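Local atomic coordinates of phosphoserine phosphatase (Thermococcus onnurineus, PDB entry 4AP9), a protein that probably hydrolyses L-phosphoserine to serine and phosphate with the help of magnesium, as the final step of serine biosynthesis. Residues A[24-29]-A[58-63]; A[99-104]-A[143-148]; A[120-125]-A[135-140]. All coordinates share one frame; numbering follows the deposited sequence.

Interaction 1 (A[24-29]-A[58-63]); sequences EFWREM and KRVGLI
E24, two residues before the W26 that packs on R59 across the two helices, has its OE1 gripped twice: by R27 NE at 2.8 Å, in a salt bridge, and by the hydroxyl of Y160. The R27 bond arrives from above the carboxylate plane, while OE1 stays near the plane of the guanidinium. E24 is also the N-cap of its helix.

The W26 indole is sandwiched: R59 of the other helix lies over one face, F25 CD2 of its own helix over the other. R59 CB sits 3.8 Å from the six-membered centroid and 6° off its normal, a CH-pi contact. The bend at chi3 (-79°) turns the R59 guanidinium toward the five-membered ring, but its exact position is doubtful because NH1 comes too close to the indole. At the far end of the indole, I63 CD1 reaches W26 CZ3 at 3.6 Å, and V60 CG2 lies 4.0 Å from W26 CZ2. I63 CD1 also touches the edge of the F25 ring.

This contact packs together helices 25-33 and 52-62, whose insertion after strand 11-15 is consistent with the helical C1 cap of phosphoserine phosphatases in the haloacid dehalogenase superfamily.

Interaction 2 (A[99-104]-A[143-148]); sequences VLISGS and EFLKRF
The Rossmann-like core of the haloacid dehalogenase fold is joined here at one face of its central sheet, where V99 and I101 of strand 97-102 meet F144, L145 and F148 of the segment 143-148, which carries on from the start of helix 141-145. Residues 99 and 101 both direct their side chains at that segment, as expected for positions two apart on a strand, while L100 between them points away.

F144 meets both strand residues. With CG opposite the backbone N (chi1 178°), its CE2 atom is carried to the strand, 3.3 Å from I101 CG2, which meets the ring obliquely; the short distance indicates tight packing. V99 CG1 approaches the same CE2 at 4.1 Å, near the ring plane. The second methyl of V99, CG2, meets F148 CZ at 3.7 Å; V99 and F148 arrive from opposite directions. L145 adds a looser contact, its CD1 being 4.3 Å from I101 CD1. F144 CE2 also sits in plane at the edge of the F148 ring, so the two rings are in contact beside the strand.

Polar groups are dealt with elsewhere. K146 NZ bonds E143 OE1 at 2.8 Å, on the syn lone pair, and R147, whose guanidinium face lies over F144 CE1, forms a salt bridge with E118 of the second subunit. At S102 the hydroxyl OG accepts from S104 N at 3.0 Å, an ST turn where the chain turns a corner.

No hydrogen bond crosses between the two segments; methyl and ring carbons alone meet there, so this join depends on close fit and burial of apolar surface, with charge confined to its margins.

Interaction 3 (A[120-125]-A[135-140]); sequences MANRAI and RLRFRD. With 1PS (3-pyridinium-1-ylpropane-1-sulfonate), chain F.
R137 and N122 join at the open end of a beta hairpin, outermost within this chain, where the chain leaves strand 130-135. N122 OD1 accepts the R137 backbone N at 2.8 Å, an almost straight bond (176°). R137 NH1 donates to A121 O at 3.0 Å, with A121 O near the plane of the R137 guanidinium. R123 and R135 form the antiparallel hydrogen-bonded pair, with R135 N 2.8 Å from R123 O.

One face of the R137 guanidinium stacks flat on that of R123, centres 3.5 Å apart and planes at 10°; M120 SE approaches the other face. E106 holds both, OE2 bridged to R137 NH1 and OE1 to R123 NE, and probably balances their charge. A leucine in place of R137 would probably leave A121 O without this donor, R123 without its stacked partner and E106 with one cation fewer.

Further out, the sheet continues through R135 into a parallel strand of the second subunit, and a water bridges R135 NE and A124 O. M120 CG packs 3.8 Å from F138 CD1, and the opposite rim of that ring turns its edge to the sulfonate: F138 CE2 lies 3.8 Å from 1PS O1, and D140 CB 3.5 Å from 1PS O3.

In the fold
Interactions 2 and 3 share the central sheet, with centres about 10 Å apart: L100 O lies 2.9 Å from M120 N and S102 N lies 3.0 Å from M120 O, probable hydrogen bonds between neighbouring strands. Interaction 3 is nested in the chain loop that interaction 2 closes, and D140 OD1 joins them by capping E143 N. Interaction 1, in the cap, is about 21 Å from interaction 2 between centres, yet F25 CB touches S104 OG at 3.7 Å. One of the two 1PS sites lies between cap and core: F138 and D140 come from interaction 3, while W52 and Y160 are partners of R59 and E24 in interaction 1.

Interaction 1 (A[24-29]-A[58-63])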
loop_
_atom_site.group_PDB
_atom_site.type_symbol
_atom_site.label_atom_id
_atom_site.label_comp_id
_atom_site.label_asym_id
_atom_site.label_seq_id
_atom_site.Cartn_x
_atom_site.Cartn_y
_atom_site.Cartn_z
ATOM N N GLU A 24 -25.129 -12.500 -29.289
ATOM C CA GLU A 24 -24.217 -11.378 -29.417
ATOM C C GLU A 24 -24.974 -10.140 -29.876
ATOM O O GLU A 24 -25.229 -9.970 -31.066
ATOM C CB GLU A 24 -23.109 -11.723 -30.407
ATOM C CG GLU A 24 -22.198 -12.804 -29.877
ATOM C CD GLU A 24 -21.059 -13.104 -30.816
ATOM O OE1 GLU A 24 -20.074 -12.336 -30.816
ATOM O OE2 GLU A 24 -21.165 -14.106 -31.554
ATOM N N PHE A 25 -25.330 -9.285 -28.920
ATOM C CA PHE A 25 -26.149 -8.096 -29.201
ATOM C C PHE A 25 -25.726 -7.280 -30.424
ATOM O O PHE A 25 -26.566 -6.849 -31.216
ATOM C CB PHE A 25 -26.188 -7.180 -27.971
ATOM C CG PHE A 25 -26.924 -5.891 -28.201
ATOM C CD1 PHE A 25 -28.302 -5.841 -28.089
ATOM C CD2 PHE A 25 -26.236 -4.725 -28.508
ATOM C CE1 PHE A 25 -28.994 -4.658 -28.301
ATOM C CE2 PHE A 25 -26.929 -3.527 -28.718
ATOM C CZ PHE A 25 -28.308 -3.500 -28.611
ATOM N N TRP A 26 -24.431 -7.008 -30.571
ATOM C CA TRP A 26 -24.007 -6.173 -31.691
ATOM C C TRP A 26 -24.140 -6.852 -33.070
ATOM O O TRP A 26 -24.452 -6.183 -34.072
ATOM C CB TRP A 26 -22.607 -5.563 -31.457
ATOM C CG TRP A 26 -22.608 -4.540 -30.332
ATOM C CD1 TRP A 26 -21.985 -4.653 -29.113
ATOM C CD2 TRP A 26 -23.303 -3.278 -30.307
ATOM N NE1 TRP A 26 -22.221 -3.526 -28.353
ATOM C CE2 TRP A 26 -23.037 -2.680 -29.054
ATOM C CE3 TRP A 26 -24.108 -2.600 -31.225
ATOM C CZ2 TRP A 26 -23.547 -1.427 -28.699
ATOM C CZ3 TRP A 26 -24.620 -1.352 -30.869
ATOM C CH2 TRP A 26 -24.338 -0.784 -29.610
ATOM N N ARG A 27 -23.919 -8.164 -33.118
ATOM C CA ARG A 27 -24.132 -8.922 -34.350
ATOM C C ARG A 27 -25.623 -8.935 -34.681
ATOM O O ARG A 27 -26.011 -8.842 -35.841
ATOM C CB ARG A 27 -23.602 -10.350 -34.222
ATOM C CG ARG A 27 -22.100 -10.379 -33.959
ATOM C CD ARG A 27 -21.513 -11.776 -34.030
ATOM N NE ARG A 27 -20.117 -11.771 -33.582
ATOM C CZ ARG A 27 -19.078 -11.431 -34.339
ATOM N NH1 ARG A 27 -19.254 -11.063 -35.604
ATOM N NH2 ARG A 27 -17.850 -11.461 -33.827
ATOM N N GLU A 28 -26.460 -9.025 -33.654
ATOM C CA GLU A 28 -27.904 -8.929 -33.867
ATOM C C GLU A 28 -28.320 -7.533 -34.346
ATOM O O GLU A 28 -29.172 -7.392 -35.237
ATOM C CB GLU A 28 -28.658 -9.325 -32.597
ATOM C CG GLU A 28 -30.177 -9.271 -32.711
ATOM C CD GLU A 28 -30.766 -10.352 -33.611
ATOM O OE1 GLU A 28 -30.000 -11.166 -34.172
ATOM O OE2 GLU A 28 -32.006 -10.382 -33.745
HETATM N N MSE A 29 -27.729 -6.489 -33.767
HETATM C CA MSE A 29 -28.020 -5.139 -34.227
HETATM C C MSE A 29 -27.605 -4.948 -35.683
HETATM O O MSE A 29 -28.284 -4.259 -36.445
HETATM C CB MSE A 29 -27.354 -4.088 -33.341
HETATM C CG MSE A 29 -27.989 -3.956 -31.977
HETATM SE SE MSE A 29 -29.835 -3.322 -32.131
HETATM C CE MSE A 29 -30.687 -4.962 -31.778
ATOM N N LYS A 58 -18.587 3.971 -31.065
ATOM C CA LYS A 58 -18.973 4.079 -32.478
ATOM C C LYS A 58 -20.169 3.176 -32.806
ATOM O O LYS A 58 -21.052 3.549 -33.586
ATOM C CB LYS A 58 -17.795 3.761 -33.411
ATOM C CG LYS A 58 -16.754 4.876 -33.533
ATOM C CD LYS A 58 -15.674 4.510 -34.552
ATOM C CE LYS A 58 -14.918 5.753 -35.051
ATOM N NZ LYS A 58 -14.406 6.635 -33.959
ATOM N N ARG A 59 -20.189 1.982 -32.222
ATOM C CA ARG A 59 -21.327 1.079 -32.374
ATOM C C ARG A 59 -22.569 1.700 -31.732
ATOM O O ARG A 59 -23.657 1.685 -32.306
ATOM C CB ARG A 59 -21.015 -0.288 -31.752
ATOM C CG ARG A 59 -20.105 -1.164 -32.641
ATOM C CD ARG A 59 -19.733 -2.482 -31.991
ATOM N NE ARG A 59 -18.661 -2.316 -31.008
ATOM C CZ ARG A 59 -18.530 -3.026 -29.900
ATOM N NH1 ARG A 59 -19.406 -3.966 -29.589
ATOM N NH2 ARG A 59 -17.527 -2.784 -29.083
ATOM N N VAL A 60 -22.396 2.265 -30.545
ATOM C CA VAL A 60 -23.512 2.887 -29.837
ATOM C C VAL A 60 -24.128 4.001 -30.682
ATOM O O VAL A 60 -25.349 4.123 -30.771
ATOM C CB VAL A 60 -23.063 3.436 -28.493
ATOM C CG1 VAL A 60 -24.080 4.456 -27.948
ATOM C CG2 VAL A 60 -22.865 2.289 -27.536
ATOM N N GLY A 61 -23.259 4.785 -31.313
ATOM C CA GLY A 61 -23.664 5.869 -32.176
ATOM C C GLY A 61 -24.497 5.398 -33.350
ATOM O O GLY A 61 -25.457 6.065 -33.747
ATOM N N LEU A 62 -24.137 4.243 -33.899
ATOM C CA LEU A 62 -24.822 3.706 -35.064
ATOM C C LEU A 62 -26.223 3.154 -34.769
ATOM O O LEU A 62 -26.978 2.877 -35.699
ATOM C CB LEU A 62 -23.966 2.641 -35.763
ATOM C CG LEU A 62 -22.717 3.158 -36.487
ATOM C CD1 LEU A 62 -21.699 2.057 -36.712
ATOM C CD2 LEU A 62 -23.105 3.797 -37.802
ATOM N N ILE A 63 -26.570 2.976 -33.497
ATOM C CA ILE A 63 -27.944 2.586 -33.190
ATOM C C ILE A 63 -28.739 3.674 -32.469
ATOM O O ILE A 63 -29.831 3.425 -31.961
ATOM C CB ILE A 63 -28.053 1.223 -32.439
ATOM C CG1 ILE A 63 -27.354 1.267 -31.077
ATOM C CG2 ILE A 63 -27.535 0.076 -33.310
ATOM C CD1 ILE A 63 -27.786 0.150 -30.123
#

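Interaction 2 (A[99-104]-A[143-148])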
loop_
_atom_site.group_PDB
_atom_site.type_symbol
_atom_site.label_atom_id
_atom_site.label_comp_id
_atom_site.label_asym_id
_atom_site.label_seq_id
_atom_site.Cartn_x
_atom_site.Cartn_y
_atom_site.Cartn_z
ATOM N N VAL A 99 -20.926 -14.558 -9.511
ATOM C CA VAL A 99 -21.123 -13.202 -10.004
ATOM C C VAL A 99 -21.140 -13.256 -11.511
ATOM O O VAL A 99 -20.184 -13.727 -12.137
ATOM C CB VAL A 99 -20.012 -12.233 -9.527
ATOM C CG1 VAL A 99 -20.263 -10.848 -10.072
ATOM C CG2 VAL A 99 -19.959 -12.192 -7.995
ATOM N N LEU A 100 -22.236 -12.796 -12.099
ATOM C CA LEU A 100 -22.365 -12.809 -13.549
ATOM C C LEU A 100 -22.109 -11.403 -14.053
ATOM O O LEU A 100 -22.678 -10.446 -13.534
ATOM C CB LEU A 100 -23.772 -13.267 -13.952
ATOM C CG LEU A 100 -24.269 -14.622 -13.448
ATOM C CD1 LEU A 100 -25.544 -15.006 -14.177
ATOM C CD2 LEU A 100 -23.234 -15.718 -13.615
ATOM N N ILE A 101 -21.250 -11.262 -15.056
ATOM C CA ILE A 101 -20.953 -9.939 -15.576
ATOM C C ILE A 101 -21.047 -9.916 -17.088
ATOM O O ILE A 101 -20.954 -10.957 -17.744
ATOM C CB ILE A 101 -19.548 -9.441 -15.136
ATOM C CG1 ILE A 101 -18.422 -10.302 -15.722
ATOM C CG2 ILE A 101 -19.421 -9.457 -13.620
ATOM C CD1 ILE A 101 -17.039 -9.783 -15.355
ATOM N N SER A 102 -21.270 -8.727 -17.628
ATOM C CA SER A 102 -21.187 -8.528 -19.068
ATOM C C SER A 102 -20.962 -7.054 -19.376
ATOM O O SER A 102 -21.380 -6.182 -18.604
ATOM C CB SER A 102 -22.481 -9.001 -19.751
ATOM O OG SER A 102 -22.428 -8.779 -21.165
ATOM N N GLY A 103 -20.325 -6.780 -20.508
ATOM C CA GLY A 103 -20.205 -5.418 -21.010
ATOM C C GLY A 103 -21.389 -5.019 -21.882
ATOM O O GLY A 103 -21.470 -3.879 -22.354
ATOM N N SER A 104 -22.298 -5.968 -22.105
ATOM C CA SER A 104 -23.529 -5.690 -22.833
ATOM C C SER A 104 -24.604 -5.209 -21.860
ATOM O O SER A 104 -24.338 -5.029 -20.661
ATOM C CB SER A 104 -24.109 -6.964 -23.465
ATOM O OG SER A 104 -25.126 -6.642 -24.420
ATOM N N GLU A 143 -11.246 -4.008 -14.054
ATOM C CA GLU A 143 -11.479 -2.991 -13.031
ATOM C C GLU A 143 -12.630 -3.422 -12.147
ATOM O O GLU A 143 -12.587 -3.253 -10.925
ATOM C CB GLU A 143 -11.803 -1.627 -13.653
ATOM C CG GLU A 143 -10.603 -0.873 -14.155
ATOM C CD GLU A 143 -9.527 -0.726 -13.097
ATOM O OE1 GLU A 143 -9.775 -0.066 -12.067
ATOM O OE2 GLU A 143 -8.435 -1.272 -13.311
ATOM N N PHE A 144 -13.659 -3.999 -12.762
ATOM C CA PHE A 144 -14.814 -4.447 -11.996
ATOM C C PHE A 144 -14.430 -5.488 -10.941
ATOM O O PHE A 144 -14.953 -5.474 -9.829
ATOM C CB PHE A 144 -15.909 -5.022 -12.894
ATOM C CG PHE A 144 -17.083 -5.542 -12.129
ATOM C CD1 PHE A 144 -17.942 -4.666 -11.488
ATOM C CD2 PHE A 144 -17.317 -6.900 -12.028
ATOM C CE1 PHE A 144 -19.021 -5.148 -10.756
ATOM C CE2 PHE A 144 -18.403 -7.381 -11.302
ATOM C CZ PHE A 144 -19.247 -6.496 -10.675
ATOM N N LEU A 145 -13.528 -6.393 -11.298
ATOM C CA LEU A 145 -13.090 -7.444 -10.371
ATOM C C LEU A 145 -12.442 -6.932 -9.079
ATOM O O LEU A 145 -12.387 -7.663 -8.092
ATOM C CB LEU A 145 -12.159 -8.442 -11.063
ATOM C CG LEU A 145 -12.766 -9.781 -11.502
ATOM C CD1 LEU A 145 -13.936 -9.582 -12.448
ATOM C CD2 LEU A 145 -11.710 -10.693 -12.129
ATOM N N LYS A 146 -11.949 -5.697 -9.096
ATOM C CA LYS A 146 -11.399 -5.071 -7.890
ATOM C C LYS A 146 -12.418 -5.042 -6.754
ATOM O O LYS A 146 -12.059 -4.903 -5.588
ATOM C CB LYS A 146 -10.921 -3.648 -8.186
ATOM C CG LYS A 146 -9.688 -3.554 -9.063
ATOM C CD LYS A 146 -9.295 -2.096 -9.254
ATOM C CE LYS A 146 -7.988 -1.954 -10.012
ATOM N NZ LYS A 146 -7.637 -0.518 -10.270
ATOM N N ARG A 147 -13.694 -5.160 -7.111
ATOM C CA ARG A 147 -14.779 -5.241 -6.140
ATOM C C ARG A 147 -14.606 -6.429 -5.183
ATOM O O ARG A 147 -15.076 -6.411 -4.042
ATOM C CB ARG A 147 -16.072 -5.398 -6.937
ATOM C CG ARG A 147 -17.333 -5.226 -6.164
ATOM C CD ARG A 147 -18.478 -4.993 -7.141
ATOM N NE ARG A 147 -18.519 -3.614 -7.621
ATOM C CZ ARG A 147 -19.655 -2.944 -7.809
ATOM N NH1 ARG A 147 -20.812 -3.544 -7.567
ATOM N NH2 ARG A 147 -19.639 -1.688 -8.246
ATOM N N PHE A 148 -13.917 -7.460 -5.666
ATOM C CA PHE A 148 -13.731 -8.692 -4.922
ATOM C C PHE A 148 -12.261 -8.921 -4.577
ATOM O O PHE A 148 -11.808 -10.052 -4.469
ATOM C CB PHE A 148 -14.307 -9.850 -5.748
ATOM C CG PHE A 148 -15.693 -9.567 -6.242
ATOM C CD1 PHE A 148 -16.770 -9.637 -5.378
ATOM C CD2 PHE A 148 -15.913 -9.181 -7.551
ATOM C CE1 PHE A 148 -18.052 -9.349 -5.815
ATOM C CE2 PHE A 148 -17.188 -8.881 -7.993
ATOM C CZ PHE A 148 -18.255 -8.966 -7.134
#

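Interaction 3 (A[120-125]-A[135-140])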
loop_
_atom_site.group_PDB
_atom_site.type_symbol
_atom_site.label_atom_id
_atom_site.label_comp_id
_atom_site.label_asym_id
_atom_site.label_seq_id
_atom_site.Cartn_x
_atom_site.Cartn_y
_atom_site.Cartn_z
HETATM N N MSE A 120 -23.977 -7.892 -12.864
HETATM C CA MSE A 120 -23.557 -6.562 -13.299
HETATM C C MSE A 120 -23.337 -6.477 -14.802
HETATM O O MSE A 120 -22.580 -7.261 -15.370
HETATM C CB MSE A 120 -22.249 -6.145 -12.626
HETATM C CG MSE A 120 -21.596 -4.913 -13.269
HETATM SE SE MSE A 120 -22.547 -3.260 -12.846
HETATM C CE MSE A 120 -22.878 -3.716 -11.015
ATOM N N ALA A 121 -23.975 -5.496 -15.431
ATOM C CA ALA A 121 -23.680 -5.168 -16.823
ATOM C C ALA A 121 -23.917 -3.681 -17.047
ATOM O O ALA A 121 -24.293 -2.950 -16.128
ATOM C CB ALA A 121 -24.550 -5.994 -17.779
ATOM N N ASN A 122 -23.697 -3.231 -18.273
ATOM C CA ASN A 122 -23.942 -1.834 -18.603
ATOM C C ASN A 122 -25.440 -1.606 -18.790
ATOM O O ASN A 122 -26.215 -2.545 -18.696
ATOM C CB ASN A 122 -23.108 -1.440 -19.818
ATOM C CG ASN A 122 -21.632 -1.310 -19.471
ATOM O OD1 ASN A 122 -21.294 -0.839 -18.386
ATOM N ND2 ASN A 122 -20.753 -1.751 -20.365
ATOM N N ARG A 123 -25.865 -0.363 -18.980
ATOM C CA ARG A 123 -27.299 -0.105 -19.125
ATOM C C ARG A 123 -27.536 0.807 -20.308
ATOM O O ARG A 123 -26.599 1.429 -20.821
ATOM C CB ARG A 123 -27.909 0.484 -17.835
ATOM C CG ARG A 123 -28.113 -0.568 -16.732
ATOM C CD ARG A 123 -28.699 0.013 -15.416
ATOM N NE ARG A 123 -28.844 -1.063 -14.437
ATOM C CZ ARG A 123 -28.834 -0.920 -13.112
ATOM N NH1 ARG A 123 -28.692 0.275 -12.555
ATOM N NH2 ARG A 123 -28.966 -1.991 -12.336
ATOM N N ALA A 124 -28.792 0.879 -20.750
ATOM C CA ALA A 124 -29.139 1.696 -21.906
ATOM C C ALA A 124 -29.853 2.988 -21.514
ATOM O O ALA A 124 -30.515 3.060 -20.478
ATOM C CB ALA A 124 -30.006 0.886 -22.854
ATOM N N ILE A 125 -29.709 4.006 -22.353
ATOM C CA ILE A 125 -30.370 5.281 -22.132
ATOM C C ILE A 125 -31.473 5.432 -23.170
ATOM O O ILE A 125 -31.215 5.422 -24.367
ATOM C CB ILE A 125 -29.373 6.444 -22.241
ATOM C CG1 ILE A 125 -28.256 6.278 -21.207
ATOM C CG2 ILE A 125 -30.078 7.801 -22.045
ATOM C CD1 ILE A 125 -27.057 7.141 -21.472
ATOM N N ARG A 135 -24.917 3.678 -20.629
ATOM C CA ARG A 135 -24.413 3.998 -19.302
ATOM C C ARG A 135 -23.297 3.012 -19.029
ATOM O O ARG A 135 -23.563 1.817 -18.879
ATOM C CB ARG A 135 -25.494 3.812 -18.229
ATOM C CG ARG A 135 -26.762 4.637 -18.403
ATOM C CD ARG A 135 -27.567 4.656 -17.086
ATOM N NE ARG A 135 -29.001 4.811 -17.323
ATOM C CZ ARG A 135 -29.599 5.985 -17.545
ATOM N NH1 ARG A 135 -28.875 7.104 -17.568
ATOM N NH2 ARG A 135 -30.913 6.045 -17.758
ATOM N N LEU A 136 -22.058 3.500 -18.972
ATOM C CA LEU A 136 -20.906 2.650 -18.688
ATOM C C LEU A 136 -20.758 2.527 -17.184
ATOM O O LEU A 136 -20.457 3.503 -16.502
ATOM C CB LEU A 136 -19.617 3.245 -19.277
ATOM C CG LEU A 136 -19.491 3.378 -20.794
ATOM C CD1 LEU A 136 -18.131 3.969 -21.155
ATOM C CD2 LEU A 136 -19.673 2.031 -21.484
ATOM N N ARG A 137 -20.993 1.332 -16.663
ATOM C CA ARG A 137 -21.149 1.181 -15.218
ATOM C C ARG A 137 -19.900 0.628 -14.545
ATOM O O ARG A 137 -19.827 0.534 -13.313
ATOM C CB ARG A 137 -22.379 0.328 -14.943
ATOM C CG ARG A 137 -23.626 0.936 -15.590
ATOM C CD ARG A 137 -24.902 0.220 -15.206
ATOM N NE ARG A 137 -25.145 0.294 -13.769
ATOM C CZ ARG A 137 -25.374 -0.767 -13.004
ATOM N NH1 ARG A 137 -25.399 -1.977 -13.541
ATOM N NH2 ARG A 137 -25.587 -0.621 -11.705
ATOM N N PHE A 138 -18.919 0.274 -15.368
ATOM C CA PHE A 138 -17.590 -0.102 -14.908
ATOM C C PHE A 138 -16.598 0.186 -16.043
ATOM O O PHE A 138 -16.992 0.216 -17.211
ATOM C CB PHE A 138 -17.544 -1.571 -14.461
ATOM C CG PHE A 138 -18.030 -2.545 -15.501
ATOM C CD1 PHE A 138 -19.372 -2.842 -15.614
ATOM C CD2 PHE A 138 -17.136 -3.153 -16.366
ATOM C CE1 PHE A 138 -19.818 -3.732 -16.571
ATOM C CE2 PHE A 138 -17.570 -4.049 -17.326
ATOM C CZ PHE A 138 -18.911 -4.338 -17.434
ATOM N N ARG A 139 -15.337 0.436 -15.707
ATOM C CA ARG A 139 -14.359 0.863 -16.709
ATOM C C ARG A 139 -14.107 -0.259 -17.700
ATOM O O ARG A 139 -14.123 -0.055 -18.916
ATOM C CB ARG A 139 -13.044 1.236 -16.033
ATOM C CG ARG A 139 -11.969 1.755 -16.975
ATOM C CD ARG A 139 -10.682 1.972 -16.181
ATOM N NE ARG A 139 -9.653 2.641 -16.962
ATOM C CZ ARG A 139 -8.370 2.297 -16.944
ATOM N NH1 ARG A 139 -7.965 1.278 -16.189
ATOM N NH2 ARG A 139 -7.499 2.962 -17.694
ATOM N N ASP A 140 -13.857 -1.442 -17.148
ATOM C CA ASP A 140 -13.647 -2.679 -17.906
ATOM C C ASP A 140 -13.763 -3.841 -16.914
ATOM O O ASP A 140 -13.862 -3.618 -15.704
ATOM C CB ASP A 140 -12.279 -2.698 -18.607
ATOM C CG ASP A 140 -11.106 -2.507 -17.640
ATOM O OD1 ASP A 140 -10.888 -3.367 -16.762
ATOM O OD2 ASP A 140 -10.371 -1.509 -17.775
HETATM N N1 1PS F . -11.811 -6.435 -24.821
HETATM C C1 1PS F . -10.888 -5.778 -25.534
HETATM C C2 1PS F . -10.322 -6.360 -26.660
HETATM C C3 1PS F . -12.212 -7.668 -25.169
HETATM C C4 1PS F . -11.675 -8.313 -26.275
HETATM C C5 1PS F . -10.713 -7.649 -27.047
HETATM C C6 1PS F . -12.396 -5.774 -23.682
HETATM C C7 1PS F . -13.268 -6.710 -22.911
HETATM C C8 1PS F . -14.601 -6.088 -22.588
HETATM S S1 1PS F . -14.418 -5.030 -21.180
HETATM O O1 1PS F . -15.723 -4.955 -20.497
HETATM O O2 1PS F . -14.085 -3.683 -21.608
HETATM O O3 1PS F . -13.345 -5.543 -20.380
HETATM O O HOH W 1 -31.007 2.902 -17.740
#